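Local coordinates for protein glutathione S-transferase (Cupriavidus metallidurans, PDB 4MK3) that probably transfers glutathione to electrophilic substrates, and holds the oxidised derivative glutathione sulfinic acid in its binding pocket, at residues A27-P32 with Y48-E53; S99-Q104 with T173-A178; R148-I153 with F191-I196. All coordinates share one frame; numbering follows the deposited sequence.

Contact 1: A27-P32 with Y48-E53. With GSF (L-gamma-glutamyl-3-sulfino-L-alanylglycine), chain E.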
# COMPACT_ATOMS: atom_id res chain seq x y z
N ALA A 27 16.03 -2.87 -6.30
CA ALA A 27 15.84 -3.02 -4.87
C ALA A 27 17.06 -2.51 -4.16
O ALA A 27 17.96 -2.00 -4.77
CB ALA A 27 15.62 -4.48 -4.55
N SER A 28 17.07 -2.63 -2.84
CA SER A 28 18.27 -2.37 -2.08
C SER A 28 18.34 -3.49 -1.05
O SER A 28 17.35 -4.19 -0.81
CB SER A 28 18.23 -1.01 -1.41
OG SER A 28 17.30 -1.04 -0.34
N GLN A 29 19.53 -3.66 -0.47
CA GLN A 29 19.74 -4.74 0.49
C GLN A 29 19.16 -4.40 1.86
O GLN A 29 19.06 -5.28 2.72
CB GLN A 29 21.23 -5.05 0.61
CG GLN A 29 21.90 -5.56 -0.67
CD GLN A 29 21.63 -7.03 -0.96
OE1 GLN A 29 21.33 -7.81 -0.05
NE2 GLN A 29 21.78 -7.43 -2.22
N THR A 30 18.78 -3.14 2.06
CA THR A 30 18.21 -2.71 3.35
C THR A 30 16.69 -2.58 3.29
O THR A 30 16.03 -2.74 4.32
CB THR A 30 18.80 -1.36 3.82
OG1 THR A 30 18.68 -0.39 2.77
CG2 THR A 30 20.25 -1.52 4.17
N SER A 31 16.12 -2.33 2.11
CA SER A 31 14.69 -2.05 1.97
C SER A 31 13.87 -3.22 2.51
O SER A 31 14.01 -4.33 2.02
CB SER A 31 14.30 -1.81 0.51
OG SER A 31 12.87 -1.87 0.33
N PRO A 32 13.01 -2.95 3.51
CA PRO A 32 12.24 -4.08 4.07
C PRO A 32 11.12 -4.52 3.15
O PRO A 32 10.73 -5.70 3.15
CB PRO A 32 11.72 -3.51 5.38
CG PRO A 32 11.66 -2.04 5.19
CD PRO A 32 12.81 -1.71 4.28
N TYR A 48 16.11 -14.51 -10.56
CA TYR A 48 16.00 -13.11 -10.97
C TYR A 48 17.34 -12.42 -10.78
O TYR A 48 18.20 -12.91 -10.05
CB TYR A 48 14.92 -12.39 -10.16
CG TYR A 48 15.29 -12.21 -8.69
CD1 TYR A 48 15.17 -13.25 -7.79
CD2 TYR A 48 15.75 -10.99 -8.21
CE1 TYR A 48 15.51 -13.08 -6.48
CE2 TYR A 48 16.10 -10.82 -6.90
CZ TYR A 48 15.98 -11.87 -6.03
OH TYR A 48 16.32 -11.71 -4.71
N GLU A 49 17.54 -11.33 -11.51
CA GLU A 49 18.72 -10.50 -11.37
C GLU A 49 18.44 -9.42 -10.35
O GLU A 49 17.43 -8.73 -10.45
CB GLU A 49 19.09 -9.85 -12.70
CG GLU A 49 20.31 -8.95 -12.64
CD GLU A 49 20.63 -8.32 -13.98
OE1 GLU A 49 20.02 -8.72 -15.00
OE2 GLU A 49 21.50 -7.42 -14.00
N MET A 50 19.31 -9.30 -9.36
CA MET A 50 19.19 -8.30 -8.32
C MET A 50 19.95 -7.06 -8.77
O MET A 50 21.13 -7.16 -9.11
CB MET A 50 19.80 -8.83 -7.02
CG MET A 50 19.87 -7.82 -5.87
SD MET A 50 18.26 -7.39 -5.21
CE MET A 50 18.71 -6.34 -3.82
N ILE A 51 19.29 -5.91 -8.77
CA ILE A 51 19.96 -4.66 -9.14
C ILE A 51 19.80 -3.66 -8.01
O ILE A 51 18.69 -3.18 -7.75
CB ILE A 51 19.39 -4.05 -10.45
CG1 ILE A 51 19.50 -5.07 -11.59
CG2 ILE A 51 20.18 -2.79 -10.82
CD1 ILE A 51 18.90 -4.61 -12.90
N GLU A 52 20.90 -3.35 -7.30
CA GLU A 52 20.83 -2.42 -6.19
C GLU A 52 20.66 -1.04 -6.78
O GLU A 52 21.42 -0.67 -7.69
CB GLU A 52 22.09 -2.44 -5.32
CG GLU A 52 22.24 -3.67 -4.43
CD GLU A 52 22.90 -4.84 -5.13
OE1 GLU A 52 22.77 -5.98 -4.64
OE2 GLU A 52 23.58 -4.61 -6.16
N GLU A 53 19.69 -0.29 -6.27
CA GLU A 53 19.38 1.04 -6.76
C GLU A 53 19.16 1.94 -5.55
O GLU A 53 18.33 1.61 -4.70
CB GLU A 53 18.10 0.96 -7.60
CG GLU A 53 17.65 2.27 -8.21
CD GLU A 53 18.65 2.86 -9.20
OE1 GLU A 53 19.48 2.11 -9.78
OE2 GLU A 53 18.63 4.09 -9.36
CB1 GSF E . 6.63 1.25 -0.52
CG1 GSF E . 8.08 1.10 -0.97
CD1 GSF E . 8.96 2.21 -0.44
OE1 GSF E . 8.54 3.20 0.12
C1 GSF E . 5.90 -0.96 -1.40
O11 GSF E . 6.79 -1.48 -2.11
O12 GSF E . 5.21 -1.69 -0.64
N1 GSF E . 4.29 0.84 -1.09
CA1 GSF E . 5.67 0.53 -1.46
N2 GSF E . 10.33 2.03 -0.61
CA2 GSF E . 11.25 3.04 -0.20
CB2 GSF E . 12.59 2.43 0.06
SG2 GSF E . 12.71 1.56 1.58
O1S GSF E . 14.14 1.53 1.92
O2S GSF E . 12.13 0.19 1.40
C2 GSF E . 11.53 3.99 -1.33
O2 GSF E . 11.80 3.57 -2.46
N3 GSF E . 11.50 5.35 -1.06
CA3 GSF E . 11.82 6.30 -2.09
C3 GSF E . 10.85 7.49 -2.11
O31 GSF E . 11.16 8.49 -2.82
O32 GSF E . 9.79 7.48 -1.45
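Met50 wraps its side chain against Ala27 and Gln29. CB starts toward 27-32, and CG, set opposite the backbone N (chi1 174°), comes within 4.1 Å of Gln29 NE2. A bend at chi2 (70°) then carries the chain round: SD passes Ala27 CB at 4.0 Å, and CE ends 3.7 Å from that Ala27 CB. The methyl also touches the amide, CE lying 3.6 Å from Gln29 NE2. The backbones belong to a beta-alpha-beta crossover, the opening unit of the thioredoxin-like domain of glutathione transferases: strands 24-27 and 49-52 run parallel, joined through helix 32-44. Ala27 N donates to Ile51 O (3.0 Å), and Ala27 O receives Glu53 N (2.9 Å), so a single residue is gripped on both its polar backbone atoms. Gln29 NE2 donates to Glu52 OE1 at 3.0 Å, nearly straight; Glu52 OE1 offers its anti lone pair and lies in the amide plane of Gln29, while the carboxylate is turned 31° from it. A leucine in place of Gln29 would probably leave Glu52 OE1 without this donor and Arg38 without its weak amide acceptor. Beyond the strand, Ser28 OG accepts from Ser31 N in an ST motif, steadying the turn from which Ser31, the N-cap of helix 32-44, directs OG to the ligand's sulfinate oxygen O2S; that hydrogen bond is modelled as very short, its exact length doubtful.

Contact 2: S99-Q104 with T173-A178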
# COMPACT_ATOMS: atom_id res chain seq x y z
N SER A 99 6.06 -23.85 -2.83
CA SER A 99 5.86 -23.01 -1.64
C SER A 99 4.79 -21.94 -1.87
O SER A 99 5.09 -20.75 -1.87
CB SER A 99 7.18 -22.35 -1.25
OG SER A 99 7.01 -21.49 -0.14
N ARG A 100 3.56 -22.37 -2.08
CA ARG A 100 2.44 -21.44 -2.16
C ARG A 100 2.32 -20.59 -0.89
O ARG A 100 2.18 -21.14 0.20
CB ARG A 100 1.15 -22.23 -2.34
CG ARG A 100 0.45 -21.97 -3.63
CD ARG A 100 0.07 -20.52 -3.75
NE ARG A 100 -0.83 -20.31 -4.88
CZ ARG A 100 -2.15 -20.37 -4.80
NH1 ARG A 100 -2.89 -20.17 -5.89
NH2 ARG A 100 -2.75 -20.62 -3.64
N LEU A 101 2.34 -19.26 -1.04
CA LEU A 101 2.36 -18.33 0.09
C LEU A 101 1.09 -17.52 0.28
O LEU A 101 0.89 -16.90 1.32
CB LEU A 101 3.52 -17.36 -0.05
CG LEU A 101 4.89 -18.01 0.05
CD1 LEU A 101 5.99 -16.97 -0.25
CD2 LEU A 101 5.13 -18.65 1.40
N ILE A 102 0.21 -17.52 -0.71
CA ILE A 102 -1.07 -16.85 -0.59
C ILE A 102 -2.15 -17.91 -0.82
O ILE A 102 -2.20 -18.53 -1.90
CB ILE A 102 -1.23 -15.68 -1.57
CG1 ILE A 102 -0.07 -14.69 -1.43
CG2 ILE A 102 -2.56 -14.96 -1.31
CD1 ILE A 102 -0.08 -13.58 -2.46
N PRO A 103 -3.02 -18.14 0.17
CA PRO A 103 -4.04 -19.18 0.05
C PRO A 103 -5.05 -18.96 -1.07
O PRO A 103 -5.25 -17.81 -1.48
CB PRO A 103 -4.76 -19.12 1.41
CG PRO A 103 -3.77 -18.55 2.31
CD PRO A 103 -3.00 -17.56 1.52
N GLN A 104 -5.69 -20.04 -1.51
CA GLN A 104 -6.74 -20.01 -2.52
C GLN A 104 -8.05 -19.38 -2.04
O GLN A 104 -8.70 -18.66 -2.79
CB GLN A 104 -7.07 -21.43 -3.00
CG GLN A 104 -5.91 -22.16 -3.66
CD GLN A 104 -5.55 -21.63 -5.03
OE1 GLN A 104 -4.47 -21.93 -5.55
NE2 GLN A 104 -6.43 -20.83 -5.64
N THR A 173 -1.61 -23.10 10.98
CA THR A 173 -0.71 -24.22 10.71
C THR A 173 0.37 -23.91 9.68
O THR A 173 1.42 -24.55 9.71
CB THR A 173 -1.47 -25.46 10.18
OG1 THR A 173 -2.26 -25.07 9.05
CG2 THR A 173 -2.41 -26.03 11.23
N HIS A 174 0.12 -23.00 8.74
CA HIS A 174 1.02 -22.84 7.60
C HIS A 174 1.65 -21.50 7.50
O HIS A 174 1.03 -20.48 7.77
CB HIS A 174 0.28 -23.11 6.30
CG HIS A 174 0.07 -24.56 6.04
ND1 HIS A 174 -0.87 -25.30 6.72
CD2 HIS A 174 0.70 -25.42 5.21
CE1 HIS A 174 -0.83 -26.55 6.31
NE2 HIS A 174 0.11 -26.65 5.39
N TYR A 175 2.90 -21.52 7.04
CA TYR A 175 3.66 -20.33 6.67
C TYR A 175 3.08 -19.72 5.40
O TYR A 175 2.85 -20.42 4.42
CB TYR A 175 5.08 -20.78 6.42
CG TYR A 175 6.13 -19.75 6.01
CD1 TYR A 175 6.71 -18.90 6.93
CD2 TYR A 175 6.59 -19.71 4.72
CE1 TYR A 175 7.70 -18.02 6.55
CE2 TYR A 175 7.58 -18.84 4.33
CZ TYR A 175 8.13 -18.01 5.27
OH TYR A 175 9.15 -17.16 4.91
N THR A 176 2.84 -18.41 5.47
CA THR A 176 2.27 -17.66 4.36
C THR A 176 2.97 -16.32 4.22
O THR A 176 3.86 -15.95 4.98
CB THR A 176 0.76 -17.36 4.59
OG1 THR A 176 0.62 -16.44 5.68
CG2 THR A 176 -0.05 -18.63 4.84
N LEU A 177 2.52 -15.57 3.22
CA LEU A 177 3.00 -14.21 3.04
C LEU A 177 2.80 -13.35 4.28
O LEU A 177 3.54 -12.39 4.50
CB LEU A 177 2.29 -13.59 1.83
CG LEU A 177 2.63 -12.14 1.47
CD1 LEU A 177 4.11 -11.98 1.13
CD2 LEU A 177 1.78 -11.68 0.29
N ALA A 178 1.79 -13.66 5.11
CA ALA A 178 1.63 -12.94 6.35
C ALA A 178 2.89 -13.00 7.21
O ALA A 178 3.36 -11.98 7.74
CB ALA A 178 0.43 -13.50 7.13
O HOH W 1 0.92 -20.91 2.41
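Leu101 turns CG opposite its own carbonyl carbon (chi1 -66°), which lays CD2 beside the ring of Tyr175, while Leu177 sends CG the other way, opposite its backbone N (chi1 179°), and so brings CD2 alongside Ile102. In the first pair the side chains point the same way, and Leu101 CD2 rests 3.8 Å from Tyr175 CD2, at a slant to the ring. In the second, likewise side by side, Ile102 CD1 meets Leu177 CD2 at 3.8 Å. Val40 of helix 32-44 lies against both Leu101 and Leu177, so the two leucines also face the N-terminal domain.

Between the apolar pairs the backbones are joined directly. Leu177 N, an amide of the first helical turn with no earlier turn to supply its acceptor, donates to Leu101 O at 2.8 Å, and the bond is close to straight (167°). The same oxygen sits 3.3 Å from Thr176 CB. Leu101 is itself held, its backbone N and that of Ile102 both donating to the carboxylate of Asp93. To one side, a water links the two loops, donating to Arg100 O (2.6 Å) and to Tyr175 O (2.8 Å), and so satisfying two carbonyls that could not bond to each other. At the start of the helix, Thr176 OG1 accepts from Ala178 N at 3.1 Å, while Thr176 N donates to the carboxylate of Asp179. The aspartate half of a capping box is thus made as expected, whereas the threonine oxygen takes the amide of Ala178 instead of that of Asp179; the two residues occupy the positions of the Ser/Thr-X-X-Asp N-capping box familiar from the core helix of the glutathione transferase fold, here helix 177-192.

Contact 3: R148-I153 with F191-I196; sequences RQRSKI and FRFPDI. With GSF (L-gamma-glutamyl-3-sulfino-L-alanylglycine), chain B.
Within the all-helical domain of the glutathione transferase fold, Arg150 and Ile153 of helix 143-164 meet Phe193, Asp195 and Ile196 in the type I turn that follows helix 177-192, while Arg148 and Lys152 reach into the glutathione site of the second subunit. Extended from CG to NE, Arg150 crosses Asp195 at about a right angle. Its NH1 forms a salt bridge with Asp195 OD2 (2.9 Å), met nearly end-on to that oxygen's C-O bond. A water accepts from Arg150 NH2 at 2.7 Å and donates weakly to Asp195 OD1, closing a second path between the charges. Arg150 NH2 also lies 3.7 Å from Phe193 CE2, at the ring's edge rather than over its face, so no cation-pi stack is formed; the planes are 74° apart. Beneath the charges, Ile196 CG1 lies 3.8 Å from Arg150 NH1, and Ile153 CD1 meets Ile196 CD1 at 4.1 Å. At the dimer face Arg148 NE and NH2 both donate to the ligand's glycine carboxylate oxygen O31, and Lys152 NZ reaches O31 at 2.7 Å. Three donors from two cationic side chains on one oxygen are consistent with a firm electrostatic hold on the ligand's glycine end, probably making each site depend on the partner subunit, while Asp195 would balance the charge of Arg150 on the helix's other side.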
# COMPACT_ATOMS: atom_id res chain seq x y z
N ARG A 148 3.34 10.60 16.36
CA ARG A 148 2.22 9.93 15.72
C ARG A 148 2.69 8.64 15.05
O ARG A 148 2.09 7.56 15.19
CB ARG A 148 1.56 10.86 14.68
CG ARG A 148 0.30 10.28 14.05
CD ARG A 148 -0.31 11.23 13.01
NE ARG A 148 -1.63 10.77 12.59
CZ ARG A 148 -2.76 11.01 13.25
NH1 ARG A 148 -2.77 11.73 14.38
NH2 ARG A 148 -3.91 10.53 12.78
N GLN A 149 3.75 8.74 14.27
CA GLN A 149 4.23 7.55 13.58
C GLN A 149 4.71 6.49 14.56
O GLN A 149 4.44 5.29 14.35
CB GLN A 149 5.33 7.91 12.57
CG GLN A 149 4.91 8.97 11.51
CD GLN A 149 3.60 8.64 10.77
OE1 GLN A 149 2.81 9.54 10.46
NE2 GLN A 149 3.40 7.40 10.48
N ARG A 150 5.42 6.89 15.61
CA ARG A 150 5.89 5.92 16.58
C ARG A 150 4.72 5.28 17.32
O ARG A 150 4.77 4.09 17.65
CB ARG A 150 6.90 6.55 17.54
CG ARG A 150 8.27 6.67 16.89
CD ARG A 150 9.24 7.40 17.81
NE ARG A 150 10.57 7.51 17.22
CZ ARG A 150 11.57 6.66 17.43
NH1 ARG A 150 11.41 5.62 18.22
NH2 ARG A 150 12.74 6.86 16.84
N SER A 151 3.64 6.02 17.53
CA SER A 151 2.45 5.43 18.15
C SER A 151 1.81 4.37 17.24
O SER A 151 1.29 3.38 17.74
CB SER A 151 1.44 6.50 18.53
OG SER A 151 1.93 7.28 19.60
N LYS A 152 1.85 4.56 15.92
CA LYS A 152 1.30 3.57 15.01
C LYS A 152 2.14 2.31 15.11
O LYS A 152 1.61 1.21 15.03
CB LYS A 152 1.34 4.06 13.57
CG LYS A 152 0.43 5.26 13.28
CD LYS A 152 0.50 5.63 11.79
CE LYS A 152 -0.19 6.95 11.46
NZ LYS A 152 -1.64 6.90 11.84
N ILE A 153 3.45 2.47 15.23
CA ILE A 153 4.32 1.29 15.31
C ILE A 153 3.96 0.49 16.56
O ILE A 153 3.78 -0.74 16.48
CB ILE A 153 5.81 1.67 15.33
CG1 ILE A 153 6.20 2.34 14.01
CG2 ILE A 153 6.69 0.44 15.58
CD1 ILE A 153 7.59 3.05 14.03
N PHE A 191 16.90 -3.70 13.10
CA PHE A 191 17.97 -3.10 12.31
C PHE A 191 18.03 -1.59 12.48
O PHE A 191 19.08 -1.04 12.77
CB PHE A 191 17.73 -3.48 10.83
CG PHE A 191 18.73 -2.90 9.87
CD1 PHE A 191 20.07 -3.16 9.99
CD2 PHE A 191 18.29 -2.12 8.80
CE1 PHE A 191 20.98 -2.63 9.08
CE2 PHE A 191 19.19 -1.60 7.90
CZ PHE A 191 20.53 -1.85 8.04
N ARG A 192 16.88 -0.92 12.30
CA ARG A 192 16.86 0.55 12.27
C ARG A 192 16.36 1.25 13.52
O ARG A 192 16.64 2.43 13.73
CB ARG A 192 16.01 1.05 11.10
CG ARG A 192 16.61 0.86 9.73
CD ARG A 192 17.95 1.53 9.60
NE ARG A 192 18.32 1.65 8.19
CZ ARG A 192 19.56 1.79 7.75
NH1 ARG A 192 20.58 1.82 8.61
NH2 ARG A 192 19.78 1.89 6.45
N PHE A 193 15.59 0.53 14.33
CA PHE A 193 14.97 1.10 15.53
C PHE A 193 15.19 0.20 16.75
O PHE A 193 14.24 -0.25 17.40
CB PHE A 193 13.47 1.29 15.31
CG PHE A 193 13.15 2.38 14.32
CD1 PHE A 193 13.01 2.10 12.97
CD2 PHE A 193 12.99 3.69 14.74
CE1 PHE A 193 12.73 3.11 12.07
CE2 PHE A 193 12.72 4.69 13.85
CZ PHE A 193 12.58 4.40 12.50
N PRO A 194 16.46 -0.05 17.08
CA PRO A 194 16.72 -0.92 18.23
C PRO A 194 16.18 -0.35 19.54
O PRO A 194 16.04 -1.10 20.51
CB PRO A 194 18.25 -1.01 18.27
CG PRO A 194 18.72 0.20 17.56
CD PRO A 194 17.71 0.44 16.47
N ASP A 195 15.85 0.94 19.56
CA ASP A 195 15.23 1.59 20.71
C ASP A 195 13.76 1.24 20.94
O ASP A 195 13.22 1.48 22.02
CB ASP A 195 15.33 3.12 20.57
CG ASP A 195 14.78 3.62 19.24
OD1 ASP A 195 15.26 3.16 18.18
OD2 ASP A 195 13.85 4.46 19.24
N ILE A 196 13.09 0.70 19.93
CA ILE A 196 11.72 0.26 20.08
C ILE A 196 11.74 -1.18 20.58
O ILE A 196 11.97 -2.11 19.83
CB ILE A 196 10.93 0.39 18.75
CG1 ILE A 196 10.89 1.87 18.33
CG2 ILE A 196 9.52 -0.18 18.89
CD1 ILE A 196 10.21 2.15 16.99
CB1 GSF B . -3.87 4.56 3.16
CG1 GSF B . -5.10 5.18 3.82
CD1 GSF B . -4.81 6.55 4.41
OE1 GSF B . -3.69 7.01 4.51
C1 GSF B . -5.10 2.65 2.17
O11 GSF B . -6.27 2.58 2.61
O12 GSF B . -4.89 2.38 0.95
N1 GSF B . -2.71 2.49 2.60
CA1 GSF B . -3.97 3.04 3.08
N2 GSF B . -5.91 7.27 4.83
CA2 GSF B . -5.75 8.54 5.45
CB2 GSF B . -7.00 9.35 5.29
SG2 GSF B . -7.20 10.05 3.69
O1S GSF B . -8.09 11.21 3.86
O2S GSF B . -7.76 9.01 2.78
C2 GSF B . -5.65 8.39 6.95
O2 GSF B . -6.45 7.69 7.56
N3 GSF B . -4.64 9.09 7.61
CA3 GSF B . -4.55 9.02 9.04
C3 GSF B . -3.10 8.84 9.52
O31 GSF B . -2.86 8.99 10.75
O32 GSF B . -2.18 8.55 8.72
O HOH W 2 15.16 5.76 16.74

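Contact 1 closes before the others open, whereas the segments of contacts 2 and 3 alternate along the chain: 99-104, 148-153, 173-178, 191-196. Contact 1 belongs to the mixed sheet of the N-terminal domain. Contacts 2 and 3 share helix 177-192, one at its start and the other at its end, with centres 27 Å apart on opposite sides of the chain's centre. Contact 1 lies 23 Å from each, centre to centre, yet it touches contact 3 where Thr30 packs on Phe191 and Arg192, joining the two domains. Contact 1 serves its own subunit's ligand and contact 3 its partner's, so each site of the dimer draws on both chains.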